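Local coordinates for protein membrane-anchored mycosin mycp1 (Mycobacterium thermoresistibile, PDB 4HVL) that probably cleaves peptide bonds as a membrane-anchored, subtilisin-type serine protease, and is an essential component of the ESX-1 (type VII) secretion system, at residues R164-A169 with G197-Y202; Q175-S180 with A209-A214. One frame throughout, in Å; residues are numbered along the deposited sequence.

Contact 1 of 2, residues R164-A169 with G197-Y202. With ZN (zinc ion), chain C.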
ATOM      1  N   ARG A 164      -1.443 -15.762  -0.214  1.00 15.79           N
ATOM      2  CA  ARG A 164      -0.698 -16.390  -1.310  1.00 15.71           C
ATOM      3  C   ARG A 164       0.070 -15.357  -2.157  1.00 15.63           C
ATOM      4  O   ARG A 164       1.188 -15.619  -2.634  1.00 15.57           O
ATOM      5  CB  ARG A 164      -1.629 -17.214  -2.207  1.00 15.69           C
ATOM      6  CG  ARG A 164      -2.203 -18.451  -1.532  1.00 16.20           C
ATOM      7  CD  ARG A 164      -2.990 -19.348  -2.487  1.00 16.42           C
ATOM      8  NE  ARG A 164      -4.359 -18.864  -2.710  1.00 16.59           N
ATOM      9  CZ  ARG A 164      -4.798 -18.197  -3.783  1.00 16.32           C
ATOM     10  NH1 ARG A 164      -4.000 -17.881  -4.792  1.00 16.06           N
ATOM     11  NH2 ARG A 164      -6.071 -17.817  -3.833  1.00 16.71           N
ATOM     12  N   ALA A 165      -0.536 -14.194  -2.376  1.00 15.51           N
ATOM     13  CA  ALA A 165       0.111 -13.159  -3.162  1.00 15.51           C
ATOM     14  C   ALA A 165       1.392 -12.655  -2.492  1.00 15.15           C
ATOM     15  O   ALA A 165       2.359 -12.300  -3.184  1.00 14.82           O
ATOM     16  CB  ALA A 165      -0.853 -11.992  -3.425  1.00 15.48           C
ATOM     17  N   ILE A 166       1.406 -12.617  -1.166  1.00 14.96           N
ATOM     18  CA  ILE A 166       2.591 -12.173  -0.432  1.00 15.54           C
ATOM     19  C   ILE A 166       3.684 -13.240  -0.577  1.00 16.21           C
ATOM     20  O   ILE A 166       4.840 -12.899  -0.858  1.00 16.23           O
ATOM     21  CB  ILE A 166       2.263 -11.864   1.053  1.00 15.63           C
ATOM     22  CG1 ILE A 166       1.344 -10.642   1.151  1.00 15.60           C
ATOM     23  CG2 ILE A 166       3.519 -11.574   1.842  1.00 16.01           C
ATOM     24  CD1 ILE A 166       0.589 -10.523   2.463  1.00 16.13           C
ATOM     25  N   VAL A 167       3.312 -14.526  -0.438  1.00 16.35           N
ATOM     26  CA  VAL A 167       4.266 -15.627  -0.658  1.00 16.92           C
ATOM     27  C   VAL A 167       4.858 -15.522  -2.070  1.00 17.00           C
ATOM     28  O   VAL A 167       6.098 -15.516  -2.262  1.00 16.93           O
ATOM     29  CB  VAL A 167       3.626 -17.028  -0.420  1.00 17.16           C
ATOM     30  CG1 VAL A 167       4.554 -18.151  -0.854  1.00 17.77           C
ATOM     31  CG2 VAL A 167       3.303 -17.215   1.059  1.00 17.60           C
ATOM     32  N   HIS A 168       3.970 -15.443  -3.058  1.00 16.82           N
ATOM     33  CA  HIS A 168       4.382 -15.339  -4.441  1.00 16.70           C
ATOM     34  C   HIS A 168       5.275 -14.094  -4.703  1.00 16.57           C
ATOM     35  O   HIS A 168       6.317 -14.205  -5.356  1.00 15.71           O
ATOM     36  CB  HIS A 168       3.148 -15.355  -5.326  1.00 17.42           C
ATOM     37  CG  HIS A 168       3.426 -15.187  -6.785  1.00 17.84           C
ATOM     38  ND1 HIS A 168       3.956 -16.183  -7.566  1.00 19.75           N
ATOM     39  CD2 HIS A 168       3.197 -14.142  -7.616  1.00 18.13           C
ATOM     40  CE1 HIS A 168       4.060 -15.761  -8.818  1.00 19.10           C
ATOM     41  NE2 HIS A 168       3.603 -14.522  -8.873  1.00 18.63           N
ATOM     42  N   ALA A 169       4.889 -12.931  -4.163  1.00 16.68           N
ATOM     43  CA  ALA A 169       5.694 -11.715  -4.307  1.00 16.72           C
ATOM     44  C   ALA A 169       7.115 -11.927  -3.812  1.00 17.39           C
ATOM     45  O   ALA A 169       8.089 -11.511  -4.451  1.00 18.41           O
ATOM     46  CB  ALA A 169       5.041 -10.544  -3.589  1.00 16.21           C
ATOM     47  N   GLY A 197      -0.413 -13.635   8.261  1.00 17.89           N
ATOM     48  CA  GLY A 197       0.675 -13.448   9.201  1.00 17.88           C
ATOM     49  C   GLY A 197       1.871 -14.299   8.844  1.00 17.57           C
ATOM     50  O   GLY A 197       2.992 -13.829   8.878  1.00 17.44           O
ATOM     51  N   ALA A 198       1.624 -15.546   8.475  1.00 17.82           N
ATOM     52  CA  ALA A 198       2.712 -16.445   8.111  1.00 17.48           C
ATOM     53  C   ALA A 198       3.387 -15.963   6.830  1.00 16.94           C
ATOM     54  O   ALA A 198       4.625 -16.043   6.710  1.00 17.28           O
ATOM     55  CB  ALA A 198       2.201 -17.868   7.952  1.00 18.06           C
ATOM     56  N   ALA A 199       2.601 -15.445   5.882  1.00 16.57           N
ATOM     57  CA  ALA A 199       3.150 -14.961   4.616  1.00 16.30           C
ATOM     58  C   ALA A 199       3.999 -13.723   4.836  1.00 16.32           C
ATOM     59  O   ALA A 199       5.072 -13.605   4.266  1.00 16.50           O
ATOM     60  CB  ALA A 199       2.047 -14.670   3.623  1.00 16.40           C
ATOM     61  N   VAL A 200       3.524 -12.803   5.675  1.00 16.37           N
ATOM     62  CA  VAL A 200       4.266 -11.578   5.957  1.00 16.31           C
ATOM     63  C   VAL A 200       5.584 -11.946   6.610  1.00 16.39           C
ATOM     64  O   VAL A 200       6.656 -11.449   6.213  1.00 16.55           O
ATOM     65  CB  VAL A 200       3.443 -10.613   6.857  1.00 17.16           C
ATOM     66  CG1 VAL A 200       4.277  -9.422   7.272  1.00 17.49           C
ATOM     67  CG2 VAL A 200       2.194 -10.102   6.125  1.00 17.68           C
ATOM     68  N   ASN A 201       5.521 -12.851   7.591  1.00 16.33           N
ATOM     69  CA  ASN A 201       6.729 -13.349   8.266  1.00 16.51           C
ATOM     70  C   ASN A 201       7.744 -13.962   7.309  1.00 17.03           C
ATOM     71  O   ASN A 201       8.936 -13.708   7.440  1.00 17.81           O
ATOM     72  CB  ASN A 201       6.351 -14.365   9.340  1.00 16.65           C
ATOM     73  CG  ASN A 201       7.550 -14.834  10.159  1.00 17.06           C
ATOM     74  OD1 ASN A 201       8.169 -14.060  10.865  1.00 16.80           O
ATOM     75  ND2 ASN A 201       7.861 -16.118  10.072  1.00 17.64           N
ATOM     76  N   TYR A 202       7.266 -14.789   6.378  1.00 17.10           N
ATOM     77  CA  TYR A 202       8.106 -15.431   5.358  1.00 17.36           C
ATOM     78  C   TYR A 202       8.776 -14.376   4.471  1.00 17.14           C
ATOM     79  O   TYR A 202       9.988 -14.435   4.238  1.00 17.22           O
ATOM     80  CB  TYR A 202       7.202 -16.363   4.559  1.00 17.91           C
ATOM     81  CG  TYR A 202       7.726 -17.072   3.319  1.00 18.13           C
ATOM     82  CD1 TYR A 202       8.265 -18.343   3.398  1.00 18.47           C
ATOM     83  CD2 TYR A 202       7.577 -16.496   2.065  1.00 17.98           C
ATOM     84  CE1 TYR A 202       8.679 -19.008   2.263  1.00 19.21           C
ATOM     85  CE2 TYR A 202       7.985 -17.139   0.926  1.00 18.54           C
ATOM     86  CZ  TYR A 202       8.530 -18.400   1.024  1.00 19.14           C
ATOM     87  OH  TYR A 202       8.935 -19.030  -0.109  1.00 19.27           O
TER
HETATM   88 ZN    ZN C 502       4.661 -18.160  -7.169  1.00 21.21          ZN

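Contact 2 of 2, residues Q175-S180 with A209-A214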
ATOM      1  N   GLN A 175      12.619  -6.848  -3.180  1.00 19.11           N
ATOM      2  CA  GLN A 175      13.250  -6.478  -1.915  1.00 19.10           C
ATOM      3  C   GLN A 175      12.391  -5.501  -1.127  1.00 18.80           C
ATOM      4  O   GLN A 175      12.654  -5.253   0.060  1.00 18.07           O
ATOM      5  CB  GLN A 175      14.636  -5.890  -2.132  1.00 20.52           C
ATOM      6  CG  GLN A 175      15.607  -6.835  -2.803  1.00 21.63           C
ATOM      7  CD  GLN A 175      15.655  -6.669  -4.303  1.00 22.38           C
ATOM      8  OE1 GLN A 175      15.191  -5.680  -4.851  1.00 22.68           O
ATOM      9  NE2 GLN A 175      16.184  -7.667  -4.977  1.00 23.98           N
ATOM     10  N   VAL A 176      11.366  -4.966  -1.806  1.00 18.04           N
ATOM     11  CA  VAL A 176      10.292  -4.173  -1.198  1.00 17.54           C
ATOM     12  C   VAL A 176       8.977  -4.684  -1.764  1.00 16.95           C
ATOM     13  O   VAL A 176       8.870  -4.928  -2.979  1.00 15.91           O
ATOM     14  CB  VAL A 176      10.469  -2.678  -1.515  1.00 17.97           C
ATOM     15  CG1 VAL A 176       9.439  -1.827  -0.779  1.00 17.92           C
ATOM     16  CG2 VAL A 176      11.890  -2.233  -1.175  1.00 18.08           C
ATOM     17  N   ILE A 177       7.998  -4.897  -0.875  1.00 16.48           N
ATOM     18  CA  ILE A 177       6.653  -5.300  -1.260  1.00 16.21           C
ATOM     19  C   ILE A 177       5.646  -4.256  -0.769  1.00 16.13           C
ATOM     20  O   ILE A 177       5.428  -4.085   0.451  1.00 16.74           O
ATOM     21  CB  ILE A 177       6.277  -6.678  -0.666  1.00 16.43           C
ATOM     22  CG1 ILE A 177       7.289  -7.737  -1.120  1.00 16.59           C
ATOM     23  CG2 ILE A 177       4.878  -7.082  -1.113  1.00 16.54           C
ATOM     24  CD1 ILE A 177       7.104  -9.100  -0.507  1.00 16.54           C
ATOM     25  N   ASN A 178       5.015  -3.573  -1.710  1.00 15.49           N
ATOM     26  CA  ASN A 178       4.002  -2.563  -1.409  1.00 15.43           C
ATOM     27  C   ASN A 178       2.632  -3.205  -1.455  1.00 15.20           C
ATOM     28  O   ASN A 178       2.202  -3.682  -2.516  1.00 15.25           O
ATOM     29  CB  ASN A 178       4.067  -1.442  -2.451  1.00 15.66           C
ATOM     30  CG  ASN A 178       3.102  -0.307  -2.168  1.00 15.54           C
ATOM     31  OD1 ASN A 178       3.398   0.636  -1.433  1.00 15.84           O
ATOM     32  ND2 ASN A 178       1.964  -0.370  -2.790  1.00 15.95           N
ATOM     33  N   ILE A 179       1.943  -3.214  -0.314  1.00 14.77           N
ATOM     34  CA  ILE A 179       0.616  -3.805  -0.227  1.00 14.55           C
ATOM     35  C   ILE A 179      -0.420  -2.692  -0.085  1.00 14.48           C
ATOM     36  O   ILE A 179      -0.499  -2.028   0.945  1.00 13.75           O
ATOM     37  CB  ILE A 179       0.499  -4.781   0.974  1.00 14.72           C
ATOM     38  CG1 ILE A 179       1.617  -5.828   0.909  1.00 14.55           C
ATOM     39  CG2 ILE A 179      -0.883  -5.439   0.976  1.00 15.03           C
ATOM     40  CD1 ILE A 179       1.536  -6.960   1.929  1.00 14.55           C
ATOM     41  N   SER A 180      -1.187  -2.483  -1.145  1.00 14.56           N
ATOM     42  CA  SER A 180      -2.224  -1.484  -1.159  1.00 15.44           C
ATOM     43  C   SER A 180      -3.489  -2.027  -0.489  1.00 16.06           C
ATOM     44  O   SER A 180      -4.337  -1.257  -0.082  1.00 16.56           O
ATOM     45  CB  SER A 180      -2.546  -1.020  -2.591  1.00 15.69           C
ATOM     46  OG  SER A 180      -1.393  -0.549  -3.277  1.00 15.77           O
ATOM     47  N   ALA A 209      12.684  -9.220   2.537  1.00 21.26           N
ATOM     48  CA  ALA A 209      11.890  -8.166   1.915  1.00 20.27           C
ATOM     49  C   ALA A 209      11.288  -7.232   2.937  1.00 18.76           C
ATOM     50  O   ALA A 209      10.863  -7.636   4.019  1.00 18.37           O
ATOM     51  CB  ALA A 209      10.789  -8.747   1.041  1.00 20.50           C
ATOM     52  N   VAL A 210      11.266  -5.965   2.574  1.00 17.99           N
ATOM     53  CA  VAL A 210      10.624  -4.942   3.379  1.00 17.65           C
ATOM     54  C   VAL A 210       9.181  -4.958   2.942  1.00 16.64           C
ATOM     55  O   VAL A 210       8.938  -4.913   1.742  1.00 16.56           O
ATOM     56  CB  VAL A 210      11.193  -3.557   3.067  1.00 18.26           C
ATOM     57  CG1 VAL A 210      10.254  -2.459   3.583  1.00 18.41           C
ATOM     58  CG2 VAL A 210      12.582  -3.425   3.661  1.00 19.37           C
ATOM     59  N   VAL A 211       8.242  -5.038   3.886  1.00 15.74           N
ATOM     60  CA  VAL A 211       6.821  -5.006   3.539  1.00 15.33           C
ATOM     61  C   VAL A 211       6.169  -3.732   4.037  1.00 14.77           C
ATOM     62  O   VAL A 211       6.226  -3.444   5.201  1.00 15.16           O
ATOM     63  CB  VAL A 211       6.046  -6.225   4.098  1.00 15.18           C
ATOM     64  CG1 VAL A 211       4.608  -6.181   3.614  1.00 15.22           C
ATOM     65  CG2 VAL A 211       6.695  -7.522   3.628  1.00 15.44           C
ATOM     66  N   ILE A 212       5.528  -2.999   3.139  1.00 14.85           N
ATOM     67  CA  ILE A 212       4.845  -1.745   3.461  1.00 14.76           C
ATOM     68  C   ILE A 212       3.345  -1.947   3.208  1.00 14.79           C
ATOM     69  O   ILE A 212       2.958  -2.495   2.177  1.00 14.94           O
ATOM     70  CB  ILE A 212       5.343  -0.591   2.584  1.00 14.77           C
ATOM     71  CG1 ILE A 212       6.869  -0.435   2.634  1.00 15.15           C
ATOM     72  CG2 ILE A 212       4.668   0.702   2.979  1.00 15.08           C
ATOM     73  CD1 ILE A 212       7.493  -0.182   4.003  1.00 15.05           C
ATOM     74  N   ALA A 213       2.505  -1.518   4.147  1.00 14.65           N
ATOM     75  CA  ALA A 213       1.058  -1.665   3.999  1.00 14.78           C
ATOM     76  C   ALA A 213       0.320  -0.328   4.131  1.00 14.83           C
ATOM     77  O   ALA A 213       0.677   0.518   4.955  1.00 14.62           O
ATOM     78  CB  ALA A 213       0.507  -2.646   5.027  1.00 14.95           C
ATOM     79  N   ALA A 214      -0.736  -0.172   3.342  1.00 14.70           N
ATOM     80  CA  ALA A 214      -1.636   0.956   3.465  1.00 15.01           C
ATOM     81  C   ALA A 214      -2.401   0.890   4.785  1.00 15.23           C
ATOM     82  O   ALA A 214      -2.858  -0.181   5.196  1.00 15.25           O
ATOM     83  CB  ALA A 214      -2.619   0.943   2.302  1.00 15.47           C
TER

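Contact 1 of 2, residues R164-A169 with G197-Y202
His168 ND1 holds a zinc ion at 2.1 Å, on the flank of a helix whose preceding two residues, Ile166 and Val167, meet Ala199, Val200 and Tyr202 of the neighbouring helix. Three further atoms complete the grip on the zinc, Asp15 OD1 among them. No hydrogen bond joins the two segments; side-chain packing carries the contact. Ala199 is the small residue at its centre: its CB lies 3.8 Å from Ile166 CB and 3.8 Å from Val167 CG2, between two branched side chains. In Ile166, CG2 stands anti to the backbone N and lies against the backbone of the other helix, 3.5 Å from Ala199 O, while CG1, anti to the carbonyl carbon (chi1 -67°), carries CD1 to Val200 CG2 at 4.0 Å. The two segments run nearly parallel, 14° apart with axes 8.4 Å apart at closest, as expected of helices 154-171 and 194-206 lying side by side on one face of the parallel sheet of the subtilisin fold. Ile166 also rests on Ile69 of that sheet, so its side chain touches both the second helix and the strands. Val167 turns one methyl to each partner: CG2 to Ala199, and CG1, anti to the backbone N (chi1 171°), to Tyr202, 4.0 Å from CE2. The two side chains cross at about a right angle, and the tyrosine OH hydrogen-bonds to OD1 of Asn171, further along the first helix. Val167 also touches Val12, near the N-terminus.

Contact 2 of 2, residues Q175-S180 with A209-A214
Ile177 N and Val210 O, 2.8 Å apart, form one of five backbone hydrogen bonds that pair strands 176-179 and 210-214 at the centre of the parallel sheet of the subtilisin fold. The strands lie 4.7 Å apart at closest, and the odd-numbered residues of the first, from Gln175 to Ile179, exchange bonds with even-numbered ones of the second, the usual parallel pattern. The intervening alpha carbons add weak CA-H...O contacts, such as Val176 CA to Val210 O at 3.3 Å. Side chains pack most tightly on the face of Ile177, Ile179 and Val211. Ile179 turns CG1 anti to its carbonyl carbon (chi1 -54°), and its CD1 crosses over to Val211 CG1 at 3.6 Å. Ile177 sends CD1 to Ala209 CB, 4.0 Å away. On the opposite face Val176 and Val210 keep their CG1 atoms 4.5 Å apart, and Ile212 leads its end away from the first strand; this face is covered by helices 311-328 and 334-343, where Val210 and Ile212 both touch Ile338. The partly exposed residues are at the two ends. CB of Gln175 is directed away from the partner strand, and OE1 bonds to Thr65 N, while its carbonyl O accepts Val210 N at 3.0 Å from well above the carbonyl plane (45°) and also Arg326 NH1. At the other end, CB of Ser180 is likewise directed away: OG hydrogen-bonds to OD2 of Asp70, and the serine carbonyl O lies 3.7 Å from Ala214 CB.

Overall arrangement
The contacts pair the helices and strands of two consecutive beta-alpha-beta crossovers: helix 154-171 leads into strand 176-179, and helix 194-206 into strand 210-214. Their centres are 11 Å apart. The layers meet where Ile166 CD1 touches Ile179 CD1 at 3.7 Å and Ala169 CB touches Ile177 CD1 at 4.0 Å. Contact 2 ends at the probable active site, with the Ser180 side chain about 3 Å from that of Asp70 and about 4 Å from that of Ser312 (nearest atoms), both predicted members of the charge relay system. His101 and Ser312 bind a zinc ion there, and a bound zinc lies about 6 Å from the Ser180 side chain. Contact 1 instead carries His168, which with Asp15 is among the ligands of a separate zinc ion.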